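Long-range contacts in maleylpyruvate isomerase (Ralstonia sp., PDB 2V6K), which catalyses the glutathione-dependent isomerisation of maleylpyruvate to fumarylpyruvate, a step in naphthalene degradation, as a homodimeric zeta-class glutathione transferase: residues L5-R10 against Y28-V33; A142-L147 against T184-I189; G154-G159 against A194-L199. All blocks are in the same frame, centred on the assembly; numbering follows the deposited sequence.

In the fold
Maleylpyruvate isomerase illustrates how a two-domain fold uses different chemistry for different joints. Interaction 1 belongs to the N-terminal, thioredoxin-like domain, where parallel backbone hydrogen bonds join strands 4-7 and 29-32 and the chain then runs on to the glutathione pocket. Interactions 2 and 3 lie in the helical C-terminal domain and share helix 187-196: at its beginning a glutamate carboxylate takes backbone N-H groups, whereas near its end apolar packing and one bridging water do the work. These two touch each other, through Y143 and S157, while interaction 1 stands about 31 Å from interaction 2, centre to centre. All three are partly buried, each combining buried residues with a more open margin.

Interaction 1 (L5-R10 against Y28-V33); sequences LYNFWR and YEYLAV
The Y30 ring carries the side-chain amide of N7 over one face, their planes 65° apart, while the backbone N of W9 lies at its edge. On the other face of the sheet, the Y6 ring has V33 CG2 at its edge and L31 CD1 set obliquely, 3.5 Å from Y6 CZ. These contacts flank the two parallel strands of a beta-alpha-beta unit, strand 4-7, helix 12-24 and strand 29-32, which opens the thioredoxin-like domain of the glutathione transferase. Four backbone hydrogen bonds form the ladder. L5 N gives to E29 O at 2.8 Å, followed by L31 N to L5 O, N7 N to L31 O and V33 N to N7 O. L5, N7, Y30 and A32 share one face of the sheet, where helix 12-24 packs on the first three; Y6 and L31 share the other, where F45 and L48 of helix 43-48 meet Y6. L5 and Y28 lie alongside one another, with CD2 of L5 at 3.7 Å from CE1 of Y28, whose hydroxyl is hydrogen-bonded to N22. With CG of Y30 anti to its N (chi1 -169°), the side chain carries its ring across the N7 amide, at about a right angle, and its hydroxyl out to the backbone of F8 and W9. There D212 accepts a hydrogen bond from W9 N and makes a weak one with Y30 OH. R10, next along, touches the bound glutathione conjugate. The backbone also closes in at the strand end, where A32 CA comes within 3.3 Å of N7 O in a CA-H...O contact.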
ATOM      1  N   LEU A   5      -9.641  15.088  12.255  1.00  5.37           N
ATOM      2  CA  LEU A   5      -8.734  13.972  12.051  1.00  5.33           C
ATOM      3  C   LEU A   5      -8.890  12.942  13.163  1.00  5.01           C
ATOM      4  O   LEU A   5      -8.501  13.192  14.306  1.00  5.05           O
ATOM      5  CB  LEU A   5      -7.286  14.461  11.983  1.00  5.45           C
ATOM      6  CG  LEU A   5      -6.228  13.361  11.828  1.00  6.35           C
ATOM      7  CD1 LEU A   5      -6.338  12.661  10.482  1.00  8.06           C
ATOM      8  CD2 LEU A   5      -4.822  13.908  12.037  1.00  7.54           C
ATOM      9  N   TYR A   6      -9.466  11.792  12.820  1.00  4.10           N
ATOM     10  CA  TYR A   6      -9.603  10.685  13.757  1.00  3.97           C
ATOM     11  C   TYR A   6      -8.314   9.891  13.714  1.00  4.20           C
ATOM     12  O   TYR A   6      -7.983   9.295  12.694  1.00  4.82           O
ATOM     13  CB  TYR A   6     -10.788   9.802  13.375  1.00  4.71           C
ATOM     14  CG  TYR A   6     -12.119  10.484  13.557  1.00  4.02           C
ATOM     15  CD1 TYR A   6     -12.789  10.418  14.775  1.00  5.77           C
ATOM     16  CD2 TYR A   6     -12.703  11.209  12.517  1.00  5.93           C
ATOM     17  CE1 TYR A   6     -14.010  11.047  14.953  1.00  6.44           C
ATOM     18  CE2 TYR A   6     -13.927  11.839  12.684  1.00  6.67           C
ATOM     19  CZ  TYR A   6     -14.571  11.756  13.905  1.00  5.19           C
ATOM     20  OH  TYR A   6     -15.789  12.379  14.081  1.00  8.35           O
ATOM     21  N   ASN A   7      -7.569   9.909  14.813  1.00  4.46           N
ATOM     22  CA  ASN A   7      -6.230   9.353  14.810  1.00  4.95           C
ATOM     23  C   ASN A   7      -5.711   9.097  16.223  1.00  4.95           C
ATOM     24  O   ASN A   7      -6.455   9.247  17.188  1.00  5.24           O
ATOM     25  CB  ASN A   7      -5.286  10.228  13.962  1.00  5.25           C
ATOM     26  CG  ASN A   7      -4.852  11.499  14.662  1.00  4.62           C
ATOM     27  OD1 ASN A   7      -5.662  12.251  15.227  1.00  8.06           O
ATOM     28  ND2 ASN A   7      -3.561  11.757  14.617  1.00  3.97           N
ATOM     29  N   PHE A   8      -4.454   8.675  16.332  1.00  4.98           N
ATOM     30  CA  PHE A   8      -3.876   8.258  17.605  1.00  4.10           C
ATOM     31  C   PHE A   8      -2.424   8.696  17.623  1.00  4.76           C
ATOM     32  O   PHE A   8      -1.760   8.693  16.590  1.00  4.34           O
ATOM     33  CB  PHE A   8      -4.005   6.735  17.717  1.00  4.44           C
ATOM     34  CG  PHE A   8      -3.494   6.141  19.013  1.00  4.44           C
ATOM     35  CD1 PHE A   8      -4.134   6.375  20.229  1.00  4.87           C
ATOM     36  CD2 PHE A   8      -2.398   5.286  18.995  1.00  4.96           C
ATOM     37  CE1 PHE A   8      -3.667   5.777  21.409  1.00  5.54           C
ATOM     38  CE2 PHE A   8      -1.923   4.690  20.162  1.00  3.79           C
ATOM     39  CZ  PHE A   8      -2.560   4.934  21.371  1.00  5.46           C
ATOM     40  N   TRP A   9      -1.920   9.082  18.792  1.00  4.30           N
ATOM     41  CA  TRP A   9      -0.560   9.619  18.848  1.00  4.23           C
ATOM     42  C   TRP A   9       0.491   8.652  18.313  1.00  4.47           C
ATOM     43  O   TRP A   9       1.255   8.996  17.399  1.00  4.75           O
ATOM     44  CB  TRP A   9      -0.198  10.102  20.260  1.00  5.18           C
ATOM     45  CG  TRP A   9      -0.067   9.046  21.328  1.00  4.69           C
ATOM     46  CD1 TRP A   9      -1.058   8.260  21.842  1.00  6.30           C
ATOM     47  CD2 TRP A   9       1.131   8.697  22.034  1.00  5.23           C
ATOM     48  NE1 TRP A   9      -0.546   7.435  22.822  1.00  6.11           N
ATOM     49  CE2 TRP A   9       0.793   7.685  22.959  1.00  5.57           C
ATOM     50  CE3 TRP A   9       2.459   9.142  21.974  1.00  7.12           C
ATOM     51  CZ2 TRP A   9       1.736   7.109  23.820  1.00  7.47           C
ATOM     52  CZ3 TRP A   9       3.394   8.571  22.828  1.00  7.75           C
ATOM     53  CH2 TRP A   9       3.027   7.565  23.739  1.00  8.40           C
ATOM     54  N   ARG A  10       0.499   7.446  18.871  1.00  4.49           N
ATOM     55  CA  ARG A  10       1.499   6.433  18.585  1.00  5.07           C
ATOM     56  C   ARG A  10       0.946   5.528  17.490  1.00  5.50           C
ATOM     57  O   ARG A  10       0.576   4.364  17.719  1.00  6.34           O
ATOM     58  CB  ARG A  10       1.803   5.647  19.861  1.00  5.64           C
ATOM     59  CG  ARG A  10       3.067   4.807  19.814  1.00  9.12           C
ATOM     60  CD  ARG A  10       3.148   3.862  21.020  1.00 11.26           C
ATOM     61  NE  ARG A  10       2.008   2.946  21.051  1.00 16.35           N
ATOM     62  CZ  ARG A  10       1.132   2.846  22.049  1.00 18.24           C
ATOM     63  NH1 ARG A  10       1.261   3.581  23.151  1.00 17.74           N
ATOM     64  NH2 ARG A  10       0.130   1.982  21.952  1.00 19.98           N
ATOM     65  N   TYR A  28      -6.825  21.366  11.374  1.00  9.32           N
ATOM     66  CA  TYR A  28      -7.706  20.238  11.657  1.00  8.88           C
ATOM     67  C   TYR A  28      -7.923  20.090  13.144  1.00  8.97           C
ATOM     68  O   TYR A  28      -7.056  20.450  13.943  1.00  9.41           O
ATOM     69  CB  TYR A  28      -7.158  18.924  11.076  1.00  9.85           C
ATOM     70  CG  TYR A  28      -5.737  18.582  11.478  1.00  9.20           C
ATOM     71  CD1 TYR A  28      -5.467  17.744  12.564  1.00 11.97           C
ATOM     72  CD2 TYR A  28      -4.660  19.094  10.760  1.00 12.04           C
ATOM     73  CE1 TYR A  28      -4.147  17.431  12.915  1.00 11.65           C
ATOM     74  CE2 TYR A  28      -3.357  18.791  11.099  1.00 14.15           C
ATOM     75  CZ  TYR A  28      -3.102  17.962  12.168  1.00 12.43           C
ATOM     76  OH  TYR A  28      -1.789  17.676  12.484  1.00 18.26           O
ATOM     77  N   GLU A  29      -9.090  19.563  13.501  1.00  8.15           N
ATOM     78  CA  GLU A  29      -9.369  19.178  14.877  1.00  8.06           C
ATOM     79  C   GLU A  29      -8.839  17.769  15.101  1.00  7.59           C
ATOM     80  O   GLU A  29      -9.111  16.867  14.311  1.00  8.43           O
ATOM     81  CB  GLU A  29     -10.872  19.222  15.173  1.00  9.30           C
ATOM     82  CG  GLU A  29     -11.202  19.047  16.660  1.00 12.46           C
ATOM     83  CD  GLU A  29     -12.695  18.974  16.970  1.00 16.63           C
ATOM     84  OE1 GLU A  29     -13.527  19.074  16.045  1.00 19.00           O
ATOM     85  OE2 GLU A  29     -13.037  18.815  18.160  1.00 18.46           O
ATOM     86  N   TYR A  30      -8.080  17.595  16.177  1.00  6.95           N
ATOM     87  CA  TYR A  30      -7.510  16.300  16.535  1.00  6.79           C
ATOM     88  C   TYR A  30      -8.521  15.530  17.372  1.00  6.11           C
ATOM     89  O   TYR A  30      -8.847  15.935  18.491  1.00  6.95           O
ATOM     90  CB  TYR A  30      -6.221  16.514  17.328  1.00  6.98           C
ATOM     91  CG  TYR A  30      -5.371  15.278  17.565  1.00  6.16           C
ATOM     92  CD1 TYR A  30      -4.178  15.100  16.868  1.00  6.46           C
ATOM     93  CD2 TYR A  30      -5.736  14.309  18.502  1.00  6.74           C
ATOM     94  CE1 TYR A  30      -3.382  13.991  17.080  1.00  6.70           C
ATOM     95  CE2 TYR A  30      -4.938  13.181  18.716  1.00  6.82           C
ATOM     96  CZ  TYR A  30      -3.759  13.036  18.000  1.00  5.71           C
ATOM     97  OH  TYR A  30      -2.953  11.943  18.200  1.00  6.97           O
ATOM     98  N   LEU A  31      -9.016  14.422  16.825  1.00  5.98           N
ATOM     99  CA  LEU A  31      -9.948  13.576  17.548  1.00  6.91           C
ATOM    100  C   LEU A  31      -9.294  12.234  17.822  1.00  6.46           C
ATOM    101  O   LEU A  31      -9.121  11.403  16.924  1.00  6.53           O
ATOM    102  CB  LEU A  31     -11.263  13.422  16.783  1.00  8.20           C
ATOM    103  CG  LEU A  31     -12.118  14.689  16.656  1.00 10.45           C
ATOM    104  CD1 LEU A  31     -13.369  14.405  15.862  1.00 14.97           C
ATOM    105  CD2 LEU A  31     -12.481  15.276  18.022  1.00 15.48           C
ATOM    106  N   ALA A  32      -8.912  12.040  19.078  1.00  6.43           N
ATOM    107  CA  ALA A  32      -8.186  10.852  19.488  1.00  6.28           C
ATOM    108  C   ALA A  32      -9.092   9.638  19.483  1.00  6.15           C
ATOM    109  O   ALA A  32     -10.208   9.673  20.009  1.00  6.98           O
ATOM    110  CB  ALA A  32      -7.593  11.052  20.868  1.00  6.18           C
ATOM    111  N   VAL A  33      -8.597   8.571  18.869  1.00  5.06           N
ATOM    112  CA  VAL A  33      -9.236   7.270  18.918  1.00  5.43           C
ATOM    113  C   VAL A  33      -8.214   6.374  19.598  1.00  5.75           C
ATOM    114  O   VAL A  33      -7.158   6.076  19.035  1.00  6.44           O
ATOM    115  CB  VAL A  33      -9.581   6.761  17.499  1.00  5.71           C
ATOM    116  CG1 VAL A  33     -10.212   5.371  17.567  1.00  7.08           C
ATOM    117  CG2 VAL A  33     -10.527   7.736  16.800  1.00  7.71           C
TER

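Interaction 2 (A142-L147 against T184-I189); sequences AYEALL and TPYPLI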
ATOM      1  N   ALA A 142      15.936  -1.912   0.520  1.00  5.05           N
ATOM      2  CA  ALA A 142      15.531  -1.444  -0.802  1.00  5.22           C
ATOM      3  C   ALA A 142      15.460   0.076  -0.872  1.00  5.11           C
ATOM      4  O   ALA A 142      15.951   0.673  -1.828  1.00  5.37           O
ATOM      5  CB  ALA A 142      14.201  -2.061  -1.202  1.00  6.31           C
ATOM      6  N   TYR A 143      14.842   0.694   0.136  1.00  4.13           N
ATOM      7  CA  TYR A 143      14.682   2.146   0.181  1.00  3.80           C
ATOM      8  C   TYR A 143      16.058   2.817   0.175  1.00  4.15           C
ATOM      9  O   TYR A 143      16.306   3.746  -0.609  1.00  4.50           O
ATOM     10  CB  TYR A 143      13.884   2.525   1.433  1.00  3.69           C
ATOM     11  CG  TYR A 143      13.223   3.880   1.422  1.00  3.23           C
ATOM     12  CD1 TYR A 143      11.844   3.994   1.347  1.00  3.91           C
ATOM     13  CD2 TYR A 143      13.975   5.050   1.524  1.00  3.82           C
ATOM     14  CE1 TYR A 143      11.223   5.231   1.365  1.00  3.68           C
ATOM     15  CE2 TYR A 143      13.360   6.301   1.531  1.00  3.91           C
ATOM     16  CZ  TYR A 143      11.980   6.377   1.449  1.00  3.78           C
ATOM     17  OH  TYR A 143      11.347   7.597   1.457  1.00  4.77           O
ATOM     18  N   GLU A 144      16.952   2.336   1.038  1.00  4.54           N
ATOM     19  CA  GLU A 144      18.326   2.837   1.119  1.00  4.12           C
ATOM     20  C   GLU A 144      19.057   2.717  -0.215  1.00  4.85           C
ATOM     21  O   GLU A 144      19.752   3.651  -0.636  1.00  5.10           O
ATOM     22  CB  GLU A 144      19.086   2.073   2.206  1.00  4.47           C
ATOM     23  CG  GLU A 144      20.520   2.529   2.432  1.00  3.67           C
ATOM     24  CD  GLU A 144      20.641   3.772   3.299  1.00  5.16           C
ATOM     25  OE1 GLU A 144      19.622   4.267   3.834  1.00  5.00           O
ATOM     26  OE2 GLU A 144      21.785   4.244   3.453  1.00  4.77           O
ATOM     27  N   ALA A 145      18.911   1.570  -0.877  1.00  5.17           N
ATOM     28  CA  ALA A 145      19.549   1.356  -2.177  1.00  6.00           C
ATOM     29  C   ALA A 145      19.036   2.360  -3.206  1.00  6.20           C
ATOM     30  O   ALA A 145      19.815   2.882  -4.013  1.00  7.77           O
ATOM     31  CB  ALA A 145      19.318  -0.065  -2.655  1.00  7.32           C
ATOM     32  N   LEU A 146      17.734   2.638  -3.177  1.00  5.91           N
ATOM     33  CA  LEU A 146      17.153   3.615  -4.101  1.00  6.78           C
ATOM     34  C   LEU A 146      17.620   5.037  -3.829  1.00  7.79           C
ATOM     35  O   LEU A 146      17.855   5.800  -4.772  1.00  8.50           O
ATOM     36  CB  LEU A 146      15.625   3.524  -4.107  1.00  7.11           C
ATOM     37  CG  LEU A 146      15.085   2.232  -4.728  1.00  8.64           C
ATOM     38  CD1 LEU A 146      13.604   2.074  -4.424  1.00 12.98           C
ATOM     39  CD2 LEU A 146      15.329   2.189  -6.231  1.00 10.70           C
ATOM     40  N   LEU A 147      17.786   5.387  -2.556  1.00  6.40           N
ATOM     41  CA  LEU A 147      18.330   6.703  -2.187  1.00  7.07           C
ATOM     42  C   LEU A 147      19.740   6.891  -2.725  1.00  8.22           C
ATOM     43  O   LEU A 147      20.130   8.006  -3.080  1.00 10.05           O
ATOM     44  CB  LEU A 147      18.331   6.897  -0.667  1.00  6.29           C
ATOM     45  CG  LEU A 147      16.981   6.991   0.046  1.00  6.82           C
ATOM     46  CD1 LEU A 147      17.174   7.251   1.531  1.00  8.15           C
ATOM     47  CD2 LEU A 147      16.111   8.075  -0.564  1.00  9.67           C
ATOM     48  N   THR A 184      22.003   1.123  11.784  1.00  5.75           N
ATOM     49  CA  THR A 184      23.349   1.390  11.273  1.00  6.02           C
ATOM     50  C   THR A 184      23.478   1.177   9.753  1.00  6.04           C
ATOM     51  O   THR A 184      24.118   1.984   9.084  1.00  5.27           O
ATOM     52  CB  THR A 184      24.431   0.583  12.026  1.00  6.51           C
ATOM     53  OG1 THR A 184      24.248   0.744  13.434  1.00  8.83           O
ATOM     54  CG2 THR A 184      25.837   1.067  11.650  1.00  6.74           C
ATOM     55  N   PRO A 185      22.895   0.088   9.202  1.00  4.86           N
ATOM     56  CA  PRO A 185      23.038  -0.130   7.756  1.00  5.43           C
ATOM     57  C   PRO A 185      22.381   0.896   6.834  1.00  5.11           C
ATOM     58  O   PRO A 185      22.558   0.809   5.617  1.00  6.19           O
ATOM     59  CB  PRO A 185      22.371  -1.495   7.543  1.00  5.26           C
ATOM     60  CG  PRO A 185      22.438  -2.154   8.877  1.00  5.98           C
ATOM     61  CD  PRO A 185      22.182  -1.039   9.835  1.00  5.33           C
ATOM     62  N   TYR A 186      21.641   1.847   7.399  1.00  5.40           N
ATOM     63  CA  TYR A 186      20.845   2.783   6.596  1.00  5.32           C
ATOM     64  C   TYR A 186      21.213   4.242   6.853  1.00  5.26           C
ATOM     65  O   TYR A 186      20.377   5.019   7.305  1.00  5.62           O
ATOM     66  CB  TYR A 186      19.343   2.541   6.831  1.00  6.29           C
ATOM     67  CG  TYR A 186      19.006   1.073   6.854  1.00  4.49           C
ATOM     68  CD1 TYR A 186      19.102   0.307   5.699  1.00  6.72           C
ATOM     69  CD2 TYR A 186      18.624   0.444   8.036  1.00  5.70           C
ATOM     70  CE1 TYR A 186      18.833  -1.042   5.711  1.00  6.27           C
ATOM     71  CE2 TYR A 186      18.341  -0.918   8.056  1.00  5.73           C
ATOM     72  CZ  TYR A 186      18.448  -1.647   6.887  1.00  7.06           C
ATOM     73  OH  TYR A 186      18.176  -2.995   6.881  1.00  8.76           O
ATOM     74  N   PRO A 187      22.465   4.628   6.553  1.00  5.00           N
ATOM     75  CA  PRO A 187      22.869   6.003   6.831  1.00  4.67           C
ATOM     76  C   PRO A 187      22.100   7.053   6.035  1.00  5.04           C
ATOM     77  O   PRO A 187      21.894   8.159   6.530  1.00  5.35           O
ATOM     78  CB  PRO A 187      24.350   6.019   6.441  1.00  4.96           C
ATOM     79  CG  PRO A 187      24.485   4.914   5.440  1.00  5.15           C
ATOM     80  CD  PRO A 187      23.567   3.853   5.957  1.00  5.02           C
ATOM     81  N   LEU A 188      21.683   6.718   4.818  1.00  5.06           N
ATOM     82  CA  LEU A 188      20.980   7.694   3.995  1.00  5.20           C
ATOM     83  C   LEU A 188      19.585   7.933   4.552  1.00  4.46           C
ATOM     84  O   LEU A 188      19.144   9.079   4.663  1.00  5.27           O
ATOM     85  CB  LEU A 188      20.959   7.278   2.521  1.00  6.25           C
ATOM     86  CG  LEU A 188      22.336   7.071   1.860  1.00  6.04           C
ATOM     87  CD1 LEU A 188      22.182   6.615   0.420  1.00  8.61           C
ATOM     88  CD2 LEU A 188      23.230   8.312   1.938  1.00  7.88           C
ATOM     89  N   ILE A 189      18.916   6.854   4.947  1.00  4.71           N
ATOM     90  CA  ILE A 189      17.637   6.953   5.637  1.00  4.96           C
ATOM     91  C   ILE A 189      17.785   7.738   6.942  1.00  4.87           C
ATOM     92  O   ILE A 189      16.975   8.625   7.231  1.00  5.39           O
ATOM     93  CB  ILE A 189      17.036   5.546   5.886  1.00  4.65           C
ATOM     94  CG1 ILE A 189      16.466   4.985   4.577  1.00  5.85           C
ATOM     95  CG2 ILE A 189      15.963   5.574   6.969  1.00  6.23           C
ATOM     96  CD1 ILE A 189      16.023   3.524   4.659  1.00  6.70           C
TER
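E144 OE2 accepts the N-H of L188 at 2.8 Å, and the second oxygen of the same carboxylate, OE1, accepts that of I189 at 2.9 Å. One glutamate of helix 125-149 thus caps the N-terminal turn of helix 187-196 from outside, accepting two neighbouring backbone N-H groups within the all-helical C-terminal domain of the glutathione transferase. Both oxygens use their syn lone pairs, and the bonds are fairly straight, at 163° to L188 and 158° to I189. Y186 occupies the N-cap position; P187 has no N-H to offer, and the carboxylate takes the next two. The positive end of the helix dipole would probably favour the charged form of E144. The glutamate chain gets there by bending at chi2 (81°), and its CB meets the edge of the Y186 ring, whose hydroxyl is hydrogen-bonded to D141. Beside the carboxylate lies apolar packing: Y143 CD2 touches I189 CG1, and L147 crosses I189 at about a right angle. I189 continues inward onto L169 and V173 of helix 164-178. The same L147 methyl, CD1, meets both I189 CG1 and L188 CB, the latter at 3.9 Å.

Interaction 3 (G154-G159 against A194-L199); sequences GRYSFG and AACGEL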
ATOM      1  N   GLY A 154      18.874  15.640  -2.730  1.00  9.73           N
ATOM      2  CA  GLY A 154      19.422  16.521  -1.701  1.00  8.40           C
ATOM      3  C   GLY A 154      19.247  15.933  -0.312  1.00  8.51           C
ATOM      4  O   GLY A 154      19.597  14.776  -0.075  1.00 10.16           O
ATOM      5  N   ARG A 155      18.688  16.728   0.598  1.00  7.45           N
ATOM      6  CA  ARG A 155      18.563  16.356   2.014  1.00  7.73           C
ATOM      7  C   ARG A 155      17.463  15.339   2.297  1.00  7.81           C
ATOM      8  O   ARG A 155      17.458  14.692   3.349  1.00  8.01           O
ATOM      9  CB  ARG A 155      18.294  17.602   2.862  1.00  8.38           C
ATOM     10  CG  ARG A 155      19.438  18.604   2.875  1.00 11.63           C
ATOM     11  CD  ARG A 155      18.984  19.962   3.399  1.00 15.62           C
ATOM     12  NE  ARG A 155      18.068  20.630   2.474  1.00 15.22           N
ATOM     13  CZ  ARG A 155      17.418  21.761   2.733  1.00 17.63           C
ATOM     14  NH1 ARG A 155      17.572  22.377   3.898  1.00 17.82           N
ATOM     15  NH2 ARG A 155      16.608  22.279   1.819  1.00 18.71           N
ATOM     16  N   TYR A 156      16.520  15.205   1.371  1.00  6.24           N
ATOM     17  CA  TYR A 156      15.320  14.412   1.621  1.00  6.51           C
ATOM     18  C   TYR A 156      15.281  13.171   0.739  1.00  5.89           C
ATOM     19  O   TYR A 156      16.259  12.871   0.054  1.00  6.83           O
ATOM     20  CB  TYR A 156      14.074  15.294   1.467  1.00  7.56           C
ATOM     21  CG  TYR A 156      14.181  16.554   2.296  1.00  7.54           C
ATOM     22  CD1 TYR A 156      14.044  16.516   3.686  1.00  7.84           C
ATOM     23  CD2 TYR A 156      14.469  17.774   1.698  1.00  8.16           C
ATOM     24  CE1 TYR A 156      14.167  17.673   4.452  1.00  8.30           C
ATOM     25  CE2 TYR A 156      14.596  18.940   2.454  1.00  8.72           C
ATOM     26  CZ  TYR A 156      14.446  18.882   3.826  1.00  7.43           C
ATOM     27  OH  TYR A 156      14.574  20.034   4.563  1.00  9.33           O
ATOM     28  N   SER A 157      14.171  12.439   0.758  1.00  5.69           N
ATOM     29  CA  SER A 157      14.092  11.193  -0.013  1.00  6.83           C
ATOM     30  C   SER A 157      14.222  11.425  -1.511  1.00  7.53           C
ATOM     31  O   SER A 157      14.748  10.580  -2.231  1.00  9.02           O
ATOM     32  CB  SER A 157      12.781  10.457   0.259  1.00  6.99           C
ATOM     33  OG  SER A 157      12.702  10.003   1.601  1.00  6.88           O
ATOM     34  N   PHE A 158      13.717  12.563  -1.970  1.00  6.72           N
ATOM     35  CA  PHE A 158      13.726  12.917  -3.380  1.00  6.80           C
ATOM     36  C   PHE A 158      13.940  14.418  -3.501  1.00  7.08           C
ATOM     37  O   PHE A 158      13.242  15.205  -2.859  1.00  7.62           O
ATOM     38  CB  PHE A 158      12.398  12.521  -4.036  1.00  7.99           C
ATOM     39  CG  PHE A 158      12.360  12.776  -5.517  1.00  7.40           C
ATOM     40  CD1 PHE A 158      12.768  11.793  -6.409  1.00  9.46           C
ATOM     41  CD2 PHE A 158      11.927  13.998  -6.014  1.00  9.12           C
ATOM     42  CE1 PHE A 158      12.746  12.024  -7.785  1.00  9.42           C
ATOM     43  CE2 PHE A 158      11.908  14.244  -7.382  1.00  8.85           C
ATOM     44  CZ  PHE A 158      12.317  13.253  -8.269  1.00 11.21           C
ATOM     45  N   GLY A 159      14.905  14.810  -4.325  1.00  7.14           N
ATOM     46  CA  GLY A 159      15.217  16.225  -4.496  1.00  7.62           C
ATOM     47  C   GLY A 159      15.620  16.892  -3.193  1.00  7.53           C
ATOM     48  O   GLY A 159      16.149  16.240  -2.291  1.00  8.88           O
ATOM     49  N   ALA A 194      16.840  12.695   9.991  1.00  5.13           N
ATOM     50  CA  ALA A 194      17.386  13.806  10.764  1.00  5.42           C
ATOM     51  C   ALA A 194      17.032  15.155  10.134  1.00  5.95           C
ATOM     52  O   ALA A 194      16.652  16.100  10.839  1.00  6.96           O
ATOM     53  CB  ALA A 194      18.895  13.657  10.914  1.00  6.00           C
ATOM     54  N   ALA A 195      17.153  15.244   8.811  1.00  5.69           N
ATOM     55  CA  ALA A 195      16.819  16.472   8.090  1.00  6.14           C
ATOM     56  C   ALA A 195      15.343  16.835   8.261  1.00  5.26           C
ATOM     57  O   ALA A 195      15.009  17.990   8.538  1.00  6.23           O
ATOM     58  CB  ALA A 195      17.183  16.347   6.614  1.00  6.61           C
ATOM     59  N   CYS A 196      14.459  15.851   8.122  1.00  5.19           N
ATOM     60  CA  CYS A 196      13.035  16.096   8.336  1.00  5.03           C
ATOM     61  C   CYS A 196      12.765  16.529   9.773  1.00  5.80           C
ATOM     62  O   CYS A 196      11.917  17.388  10.017  1.00  5.86           O
ATOM     63  CB  CYS A 196      12.220  14.846   8.008  1.00  5.13           C
ATOM     64  SG  CYS A 196      12.222  14.417   6.258  1.00  5.81           S
ATOM     65  N   GLY A 197      13.514  15.954  10.714  1.00  6.14           N
ATOM     66  CA  GLY A 197      13.367  16.263  12.134  1.00  6.70           C
ATOM     67  C   GLY A 197      13.698  17.696  12.502  1.00  6.98           C
ATOM     68  O   GLY A 197      13.361  18.145  13.596  1.00  7.50           O
ATOM     69  N   GLU A 198      14.352  18.414  11.591  1.00  6.11           N
ATOM     70  CA  GLU A 198      14.667  19.831  11.794  1.00  6.74           C
ATOM     71  C   GLU A 198      13.497  20.752  11.447  1.00  6.71           C
ATOM     72  O   GLU A 198      13.514  21.939  11.787  1.00  8.39           O
ATOM     73  CB  GLU A 198      15.890  20.239  10.964  1.00  7.61           C
ATOM     74  CG  GLU A 198      17.180  19.516  11.327  1.00 11.11           C
ATOM     75  CD  GLU A 198      18.353  19.936  10.457  1.00 17.66           C
ATOM     76  OE1 GLU A 198      18.481  21.141  10.154  1.00 23.61           O
ATOM     77  OE2 GLU A 198      19.156  19.058  10.081  1.00 22.81           O
ATOM     78  N   LEU A 199      12.487  20.203  10.774  1.00  6.11           N
ATOM     79  CA  LEU A 199      11.382  20.997  10.244  1.00  6.04           C
ATOM     80  C   LEU A 199      10.182  21.024  11.175  1.00  5.73           C
ATOM     81  O   LEU A 199       9.767  19.991  11.702  1.00  5.12           O
ATOM     82  CB  LEU A 199      10.960  20.469   8.868  1.00  5.90           C
ATOM     83  CG  LEU A 199      12.037  20.409   7.779  1.00  5.93           C
ATOM     84  CD1 LEU A 199      11.501  19.707   6.548  1.00  8.82           C
ATOM     85  CD2 LEU A 199      12.541  21.804   7.417  1.00  8.50           C
TER
HETATM   86  O   HOH W   1      15.845  20.024   6.956  1.00 17.75           O
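The Y156 ring lies against the end of helix 187-196, with its CD1/CE1 edge the closely packed part. C196 SG sits at the ring edge, 3.8 Å from Y156 CD1, in a sulfur-aromatic contact 77° off the ring normal. A195 CB approaches obliquely, 3.9 Å from Y156 CE1, and is also 3.7 Å from the backbone O of R155. The hydroxyl end of the ring is looser and wetter. There L199, carried by the type I turn from C196 to L199, comes from the opposite direction and brings CD1 to 3.7 Å from Y156 OH. Beside it a water lies 2.7 Å from Y156 OH and donates to A195 O at 2.7 Å, so a single water links the tyrosine hydroxyl to the helix. R155 lies exposed above the ring: its CB covers one face, and its chain, bent at chi3 (-69°), folds back so that the guanidinium has Y156 OH over one of its own faces, while NE forms a salt bridge with D160. C196 and Y156 both also touch D166 of helix 164-178. The arrangement is a loop-to-helix packing in the helical C-terminal domain of the glutathione transferase fold, joining the segment that precedes helix 164-178 to the end of helix 187-196.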